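Local coordinates for protein Ufm1-specific protease (Caenorhabditis elegans, PDB 5EJJ) that hydrolyses, as a thiol protease, the peptide bond at the C-terminal glycine of the ubiquitin-like modifier UFM1, releasing it from target proteins, at residues K353-E358 and P378-H383; T403-F408 and K416-H421; Y384-I389 and A397-Q402. All coordinates share one frame; numbering follows the deposited sequence.

Contact 1 (K353-E358 and P378-H383); sequences KKLIRE and PYNYHH
Two backbone hydrogen bonds join I356-E358 to Y379-Y381: Y381 N donates to I356 O and E358 N to Y379 O, each at 3.1 Å. Between them R357 faces N380 across a single beta bridge, with CA atoms 4.6 Å apart; two CA-H...O contacts, from N380 CA to I356 O and from R357 CA to Y379 O, accompany it. The loop ahead of strand 371-374 thus doubles back on the loop that leads from that strand to helix 396-409, an isolated bridge near the active site: Y381, whose OH is bonded to the carbonyl of D520, a catalytic residue by similarity, lies on the bridged run. Two rings of this run are met over a face. E358 CA sits over the Y379 ring, 4.2 Å from its centroid, while the Y379 hydroxyl bonds to H360. L355 lies over one face of the H382 imidazole, toward its rim, with L355 CD2 3.6 Å from H382 CE1. At P378 two charged side chains pack on the proline: with CG anti to the backbone N (chi1 -176°), the extended R357 chain runs alongside it, R357 NH2 3.7 Å from P378 CG, and the E358 carboxylate crosses it, E358 CD 3.5 Å from P378 CA.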
# COMPACT_ATOMS: atom_id res chain seq x y z
N LYS A 353 -2.87 7.94 14.51
CA LYS A 353 -3.36 6.55 14.50
C LYS A 353 -4.87 6.45 14.65
O LYS A 353 -5.48 5.48 14.20
CB LYS A 353 -2.65 5.71 15.57
CG LYS A 353 -2.64 6.33 16.98
CD LYS A 353 -1.24 6.33 17.62
CE LYS A 353 -0.78 4.93 18.00
NZ LYS A 353 0.68 4.89 18.31
N LYS A 354 -5.47 7.47 15.27
CA LYS A 354 -6.90 7.45 15.57
C LYS A 354 -7.75 7.66 14.31
O LYS A 354 -8.84 7.11 14.19
CB LYS A 354 -7.26 8.51 16.63
CG LYS A 354 -6.50 8.38 17.95
CD LYS A 354 -6.98 7.19 18.77
CE LYS A 354 -6.15 7.06 20.04
NZ LYS A 354 -5.87 8.41 20.61
N LEU A 355 -7.22 8.46 13.38
CA LEU A 355 -7.89 8.76 12.12
C LEU A 355 -8.19 7.50 11.31
O LEU A 355 -7.41 6.55 11.30
CB LEU A 355 -7.02 9.71 11.28
CG LEU A 355 -7.08 11.24 11.44
CD1 LEU A 355 -7.68 11.66 12.77
CD2 LEU A 355 -5.68 11.85 11.26
N ILE A 356 -9.33 7.52 10.61
CA ILE A 356 -9.73 6.46 9.69
C ILE A 356 -9.06 6.62 8.31
O ILE A 356 -8.97 7.73 7.79
CB ILE A 356 -11.26 6.47 9.51
CG1 ILE A 356 -11.93 6.21 10.86
CG2 ILE A 356 -11.72 5.48 8.44
CD1 ILE A 356 -13.42 6.16 10.77
N ARG A 357 -8.59 5.51 7.74
CA ARG A 357 -7.97 5.52 6.41
C ARG A 357 -8.95 4.95 5.39
O ARG A 357 -9.44 3.84 5.56
CB ARG A 357 -6.65 4.73 6.41
CG ARG A 357 -5.84 4.75 5.11
CD ARG A 357 -4.73 3.70 5.17
NE ARG A 357 -3.76 3.70 4.07
CZ ARG A 357 -2.45 3.97 4.20
NH1 ARG A 357 -1.94 4.28 5.40
NH2 ARG A 357 -1.65 3.93 3.14
N GLU A 358 -9.25 5.74 4.36
CA GLU A 358 -10.16 5.35 3.28
C GLU A 358 -11.52 4.80 3.74
O GLU A 358 -11.75 3.60 3.68
CB GLU A 358 -9.47 4.37 2.33
CG GLU A 358 -8.30 4.99 1.57
CD GLU A 358 -7.74 4.09 0.46
OE1 GLU A 358 -6.99 3.15 0.81
OE2 GLU A 358 -8.06 4.33 -0.74
N PRO A 378 -4.76 6.57 -1.19
CA PRO A 378 -5.37 6.65 0.15
C PRO A 378 -5.36 8.06 0.79
O PRO A 378 -4.57 8.91 0.37
CB PRO A 378 -4.49 5.71 0.98
CG PRO A 378 -3.15 5.93 0.41
CD PRO A 378 -3.37 6.08 -1.11
N TYR A 379 -6.20 8.28 1.80
CA TYR A 379 -6.33 9.56 2.50
C TYR A 379 -6.90 9.25 3.89
O TYR A 379 -7.33 8.12 4.13
CB TYR A 379 -7.31 10.47 1.75
CG TYR A 379 -8.66 9.81 1.61
CD1 TYR A 379 -9.64 9.96 2.58
CD2 TYR A 379 -8.93 8.98 0.53
CE1 TYR A 379 -10.84 9.32 2.47
CE2 TYR A 379 -10.14 8.33 0.41
CZ TYR A 379 -11.10 8.50 1.38
OH TYR A 379 -12.31 7.84 1.27
N ASN A 380 -6.94 10.23 4.79
CA ASN A 380 -7.67 10.08 6.06
C ASN A 380 -8.94 10.92 6.11
O ASN A 380 -9.12 11.85 5.32
CB ASN A 380 -6.81 10.42 7.28
CG ASN A 380 -5.79 9.34 7.60
OD1 ASN A 380 -6.11 8.14 7.59
ND2 ASN A 380 -4.55 9.75 7.87
N TYR A 381 -9.81 10.61 7.06
CA TYR A 381 -11.07 11.33 7.24
C TYR A 381 -10.96 12.28 8.42
O TYR A 381 -11.01 11.84 9.56
CB TYR A 381 -12.19 10.33 7.49
CG TYR A 381 -13.57 10.93 7.62
CD1 TYR A 381 -13.84 12.22 7.17
CD2 TYR A 381 -14.61 10.21 8.21
CE1 TYR A 381 -15.10 12.77 7.30
CE2 TYR A 381 -15.87 10.75 8.33
CZ TYR A 381 -16.11 12.03 7.88
OH TYR A 381 -17.37 12.57 8.00
N HIS A 382 -10.82 13.57 8.14
CA HIS A 382 -10.87 14.59 9.18
C HIS A 382 -12.24 15.25 9.22
O HIS A 382 -12.94 15.32 8.20
CB HIS A 382 -9.80 15.65 8.96
CG HIS A 382 -8.42 15.10 8.80
ND1 HIS A 382 -7.40 15.36 9.69
CD2 HIS A 382 -7.88 14.31 7.84
CE1 HIS A 382 -6.30 14.76 9.28
NE2 HIS A 382 -6.56 14.11 8.16
N HIS A 383 -12.61 15.75 10.40
CA HIS A 383 -13.95 16.28 10.65
C HIS A 383 -13.99 17.17 11.90
O HIS A 383 -12.96 17.53 12.47
CB HIS A 383 -14.94 15.13 10.81
CG HIS A 383 -14.35 13.95 11.52
ND1 HIS A 383 -13.72 14.06 12.74
CD2 HIS A 383 -14.28 12.64 11.18
CE1 HIS A 383 -13.28 12.87 13.12
NE2 HIS A 383 -13.62 11.99 12.20

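Contact 2 (T403-F408 and K416-H421); sequences TIWSWF and KPVPSH
The indole of W405 lies against the extended V418-P419 segment, one face taking both residues. P419 CD stands over the six-membered ring, 3.5 Å from its centroid, and the pyrrolidine crosses the indole at about a right angle, so that its CG also reaches the far rim at CZ3 and CH2. V418 CA covers the five-membered ring on that face, 3.7 Å from the centroid. V418 CG1 continues to W405 CD1 at 3.4 Å and also lies near S406 N. At the ring edge W405 NE1 donates to K416 O, 3.1 Å away and almost straight at 173°; the oxygen lies in the indole plane, although the donor stands 44° above the carbonyl plane. This bond, with the packing on the face, helps to hold the rotation of the ring, which leaves the helix with CG anti to the backbone N (chi1 -170°). In the next shell, L457 of helix 447-457 touches both W405 and P419, and L458 also packs on the indole. On the helix, S406 OG donates to T403 O, which also accepts from W407 N, and accepts from the backbone N of N380. Beyond P419, S420 is the N-cap of helix 421-425. CH-pi packing of V418 and P419 on W405 thus holds the connection between helices 396-409 and 421-425 against the first of them, within the peptidase C78 domain.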
# COMPACT_ATOMS: atom_id res chain seq x y z
N THR A 403 -8.10 16.69 5.12
CA THR A 403 -8.24 15.53 4.27
C THR A 403 -7.34 15.65 3.04
O THR A 403 -6.50 14.80 2.82
CB THR A 403 -9.69 15.31 3.83
OG1 THR A 403 -10.49 14.98 4.98
CG2 THR A 403 -9.76 14.19 2.82
N ILE A 404 -7.47 16.71 2.27
CA ILE A 404 -6.59 16.88 1.12
C ILE A 404 -5.12 16.77 1.52
O ILE A 404 -4.29 16.28 0.76
CB ILE A 404 -6.84 18.23 0.39
CG1 ILE A 404 -8.26 18.26 -0.15
CG2 ILE A 404 -5.87 18.45 -0.76
CD1 ILE A 404 -8.62 19.58 -0.74
N TRP A 405 -4.80 17.20 2.73
CA TRP A 405 -3.41 17.18 3.16
C TRP A 405 -3.00 15.74 3.40
O TRP A 405 -1.98 15.29 2.87
CB TRP A 405 -3.18 18.00 4.44
CG TRP A 405 -1.72 18.18 4.77
CD1 TRP A 405 -0.89 17.23 5.29
CD2 TRP A 405 -0.93 19.36 4.61
NE1 TRP A 405 0.37 17.75 5.45
CE2 TRP A 405 0.37 19.06 5.04
CE3 TRP A 405 -1.20 20.65 4.14
CZ2 TRP A 405 1.40 19.99 5.03
CZ3 TRP A 405 -0.17 21.58 4.13
CH2 TRP A 405 1.11 21.25 4.58
N SER A 406 -3.81 15.03 4.17
CA SER A 406 -3.50 13.65 4.52
C SER A 406 -3.26 12.82 3.26
O SER A 406 -2.41 11.93 3.25
CB SER A 406 -4.62 13.06 5.36
OG SER A 406 -5.70 12.62 4.56
N TRP A 407 -3.99 13.12 2.19
CA TRP A 407 -3.78 12.40 0.94
C TRP A 407 -2.36 12.60 0.46
O TRP A 407 -1.75 11.69 -0.08
CB TRP A 407 -4.77 12.81 -0.14
CG TRP A 407 -4.64 12.09 -1.44
CD1 TRP A 407 -5.46 11.12 -1.90
CD2 TRP A 407 -3.66 12.31 -2.46
NE1 TRP A 407 -5.04 10.70 -3.15
CE2 TRP A 407 -3.94 11.42 -3.51
CE3 TRP A 407 -2.56 13.17 -2.60
CZ2 TRP A 407 -3.17 11.36 -4.67
CZ3 TRP A 407 -1.79 13.10 -3.76
CH2 TRP A 407 -2.11 12.21 -4.77
N PHE A 408 -1.81 13.80 0.66
CA PHE A 408 -0.45 14.07 0.19
C PHE A 408 0.67 13.37 0.99
O PHE A 408 1.76 13.11 0.45
CB PHE A 408 -0.21 15.58 0.03
CG PHE A 408 -0.71 16.13 -1.28
CD1 PHE A 408 -1.99 16.68 -1.38
CD2 PHE A 408 0.08 16.08 -2.43
CE1 PHE A 408 -2.46 17.16 -2.59
CE2 PHE A 408 -0.38 16.57 -3.65
CZ PHE A 408 -1.65 17.10 -3.73
N LYS A 416 5.66 16.17 6.03
CA LYS A 416 5.14 17.19 6.95
C LYS A 416 3.74 16.83 7.38
O LYS A 416 2.91 16.45 6.55
CB LYS A 416 5.12 18.58 6.29
CG LYS A 416 6.25 18.88 5.30
CD LYS A 416 6.18 20.36 4.87
CE LYS A 416 7.17 20.71 3.76
NZ LYS A 416 8.47 21.26 4.27
N PRO A 417 3.45 16.95 8.68
CA PRO A 417 2.16 16.50 9.24
C PRO A 417 1.00 17.45 8.91
O PRO A 417 1.23 18.64 8.68
CB PRO A 417 2.43 16.50 10.75
CG PRO A 417 3.44 17.62 10.93
CD PRO A 417 4.29 17.65 9.67
N VAL A 418 -0.23 16.93 8.89
CA VAL A 418 -1.39 17.78 8.63
C VAL A 418 -1.52 18.91 9.65
O VAL A 418 -1.46 18.68 10.87
CB VAL A 418 -2.72 16.98 8.46
CG1 VAL A 418 -2.43 15.64 7.83
CG2 VAL A 418 -3.47 16.81 9.79
N PRO A 419 -1.65 20.16 9.16
CA PRO A 419 -1.71 21.34 10.03
C PRO A 419 -2.99 21.48 10.85
O PRO A 419 -4.05 20.95 10.51
CB PRO A 419 -1.56 22.51 9.04
CG PRO A 419 -0.88 21.90 7.82
CD PRO A 419 -1.46 20.53 7.74
N SER A 420 -2.86 22.19 11.97
CA SER A 420 -3.97 22.54 12.85
C SER A 420 -4.62 23.80 12.31
O SER A 420 -4.00 24.52 11.50
CB SER A 420 -3.45 22.83 14.25
OG SER A 420 -2.41 23.80 14.21
N HIS A 421 -5.84 24.09 12.75
CA HIS A 421 -6.51 25.32 12.35
C HIS A 421 -5.56 26.49 12.53
O HIS A 421 -5.27 27.20 11.57
CB HIS A 421 -7.76 25.57 13.18
CG HIS A 421 -8.72 24.43 13.21
ND1 HIS A 421 -8.46 23.26 13.89
CD2 HIS A 421 -9.95 24.27 12.66
CE1 HIS A 421 -9.47 22.43 13.76
NE2 HIS A 421 -10.39 23.02 13.01

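Contact 3 (Y384-I389 and A397-Q402); sequences YMQDGI and AYRSFQ
R399 reaches from the helix into the curl of Y384-D387, and its side chain carries most of the contact. CB points toward the loop; R399 CG, anti to the carbonyl carbon (chi1 -60°), passes the start of it, 4.1 Å from Y384 N and near CD1 of the Y384 ring. The chain bends at chi2 (-39°), which brings NE past the same Y384 nitrogen and leaves it in a salt bridge with D391, further along the loop. R399 CZ then lies 3.9 Å from Q386 CB. Of the two terminal nitrogens, R399 NH2 packs on the Q386 side, 3.5 Å from Q386 CB and also close to its backbone N. R399 NH1 turns to D387 OD2, 3.5 Å away, in a salt bridge with a weak hydrogen bond. D387 comes from the opposite direction and lies at the guanidinium edge, near its plane, with the carboxylate turned 76° against it. D387 and D391 thus probably offset the charge of this buried arginine at different nitrogens. Q402, one helical turn on, stands beside this tip: Q402 NE2 lies 3.6 Å from D387 OD2 while bonding to the carbonyl of P419. Y384 meets the ring of H522 and lies close to C396, both inferred catalytic residues, so the loop gripped by R399 borders the active site. H421, at the start of helix 421-425, also touches R399, whereas A397 and F401 of helix 396-409 pack on helix 447-457.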
# COMPACT_ATOMS: atom_id res chain seq x y z
N TYR A 384 -15.20 17.52 12.34
CA TYR A 384 -15.39 18.31 13.55
C TYR A 384 -14.94 17.55 14.81
O TYR A 384 -14.75 16.33 14.76
CB TYR A 384 -16.87 18.72 13.68
CG TYR A 384 -17.32 19.82 12.74
CD1 TYR A 384 -16.40 20.54 12.00
CD2 TYR A 384 -18.67 20.14 12.61
CE1 TYR A 384 -16.81 21.56 11.15
CE2 TYR A 384 -19.08 21.16 11.76
CZ TYR A 384 -18.14 21.86 11.03
OH TYR A 384 -18.53 22.88 10.18
N MET A 385 -14.75 18.26 15.92
CA MET A 385 -14.48 17.66 17.23
C MET A 385 -13.32 16.65 17.26
O MET A 385 -13.40 15.61 17.92
CB MET A 385 -15.75 16.98 17.79
CG MET A 385 -17.06 17.73 17.51
SD MET A 385 -17.06 19.51 17.85
CE MET A 385 -18.78 19.89 17.56
N GLN A 386 -12.23 16.97 16.55
CA GLN A 386 -11.17 16.00 16.34
C GLN A 386 -9.93 16.23 17.20
O GLN A 386 -9.67 15.46 18.13
CB GLN A 386 -10.78 15.93 14.86
CG GLN A 386 -10.43 14.52 14.39
CD GLN A 386 -10.05 14.46 12.92
OE1 GLN A 386 -10.41 13.51 12.22
NE2 GLN A 386 -9.31 15.46 12.45
N ASP A 387 -9.16 17.27 16.90
CA ASP A 387 -7.90 17.51 17.60
C ASP A 387 -8.12 18.08 19.00
O ASP A 387 -7.30 18.85 19.50
CB ASP A 387 -7.00 18.44 16.79
CG ASP A 387 -6.98 18.10 15.32
OD1 ASP A 387 -7.14 16.90 14.99
OD2 ASP A 387 -6.81 19.03 14.48
N GLY A 388 -9.24 17.69 19.62
CA GLY A 388 -9.63 18.22 20.92
C GLY A 388 -10.25 19.60 20.80
O GLY A 388 -10.51 20.26 21.80
N ILE A 389 -10.48 20.03 19.56
CA ILE A 389 -11.08 21.33 19.28
C ILE A 389 -12.58 21.17 19.04
O ILE A 389 -13.11 20.05 19.08
CB ILE A 389 -10.41 22.05 18.06
CG1 ILE A 389 -8.91 21.73 17.98
CG2 ILE A 389 -10.58 23.56 18.12
CD1 ILE A 389 -8.06 22.36 19.09
N ALA A 397 -14.35 23.74 6.23
CA ALA A 397 -13.40 23.76 5.13
C ALA A 397 -12.00 23.43 5.59
O ALA A 397 -11.19 22.96 4.81
CB ALA A 397 -13.43 25.11 4.43
N TYR A 398 -11.70 23.70 6.86
CA TYR A 398 -10.40 23.34 7.41
C TYR A 398 -10.21 21.83 7.33
O TYR A 398 -9.16 21.33 6.94
CB TYR A 398 -10.31 23.75 8.88
CG TYR A 398 -10.08 25.21 9.14
CD1 TYR A 398 -11.10 26.02 9.59
CD2 TYR A 398 -8.82 25.77 8.95
CE1 TYR A 398 -10.89 27.36 9.83
CE2 TYR A 398 -8.59 27.10 9.19
CZ TYR A 398 -9.63 27.89 9.63
OH TYR A 398 -9.43 29.23 9.88
N ARG A 399 -11.26 21.13 7.74
CA ARG A 399 -11.28 19.69 7.75
C ARG A 399 -11.03 19.12 6.36
O ARG A 399 -10.23 18.19 6.20
CB ARG A 399 -12.60 19.19 8.34
CG ARG A 399 -12.84 19.67 9.76
CD ARG A 399 -11.53 19.66 10.54
NE ARG A 399 -11.71 19.67 11.99
CZ ARG A 399 -10.78 19.27 12.85
NH1 ARG A 399 -9.62 18.81 12.41
NH2 ARG A 399 -11.02 19.31 14.15
N SER A 400 -11.71 19.68 5.35
CA SER A 400 -11.50 19.24 3.97
C SER A 400 -10.09 19.54 3.54
O SER A 400 -9.51 18.81 2.72
CB SER A 400 -12.48 19.92 3.02
OG SER A 400 -13.72 19.27 3.08
N PHE A 401 -9.54 20.62 4.07
CA PHE A 401 -8.17 20.97 3.77
C PHE A 401 -7.27 19.89 4.35
O PHE A 401 -6.31 19.45 3.71
CB PHE A 401 -7.81 22.31 4.39
CG PHE A 401 -6.36 22.61 4.34
CD1 PHE A 401 -5.79 23.11 3.17
CD2 PHE A 401 -5.56 22.39 5.43
CE1 PHE A 401 -4.45 23.40 3.10
CE2 PHE A 401 -4.21 22.66 5.37
CZ PHE A 401 -3.65 23.17 4.19
N GLN A 402 -7.59 19.46 5.56
CA GLN A 402 -6.84 18.43 6.26
C GLN A 402 -6.90 17.08 5.53
O GLN A 402 -5.87 16.42 5.34
CB GLN A 402 -7.31 18.32 7.71
CG GLN A 402 -6.81 19.46 8.60
CD GLN A 402 -7.26 19.32 10.04
OE1 GLN A 402 -8.31 18.74 10.31
NE2 GLN A 402 -6.46 19.83 10.98

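Helix 396-409, which starts at the inferred catalytic C396, is common ground: contact 3 uses its early turns and contact 2 its later ones, while contact 1 lies beside it and is bonded to it through the backbone of its second loop. All three are partly buried, with their exposed residues in contacts 2 and 3. Chemistry follows place. Contact 1 pairs two loops through backbone bonds near D520; contact 2, away from the annotated sites, is aromatic and proline packing with one indole bond; contact 3, bordering the active site, is mostly polar, built round one arginine. Contact 3 also touches both others, Q386 approaching L355 of contact 1, making one continuous patch.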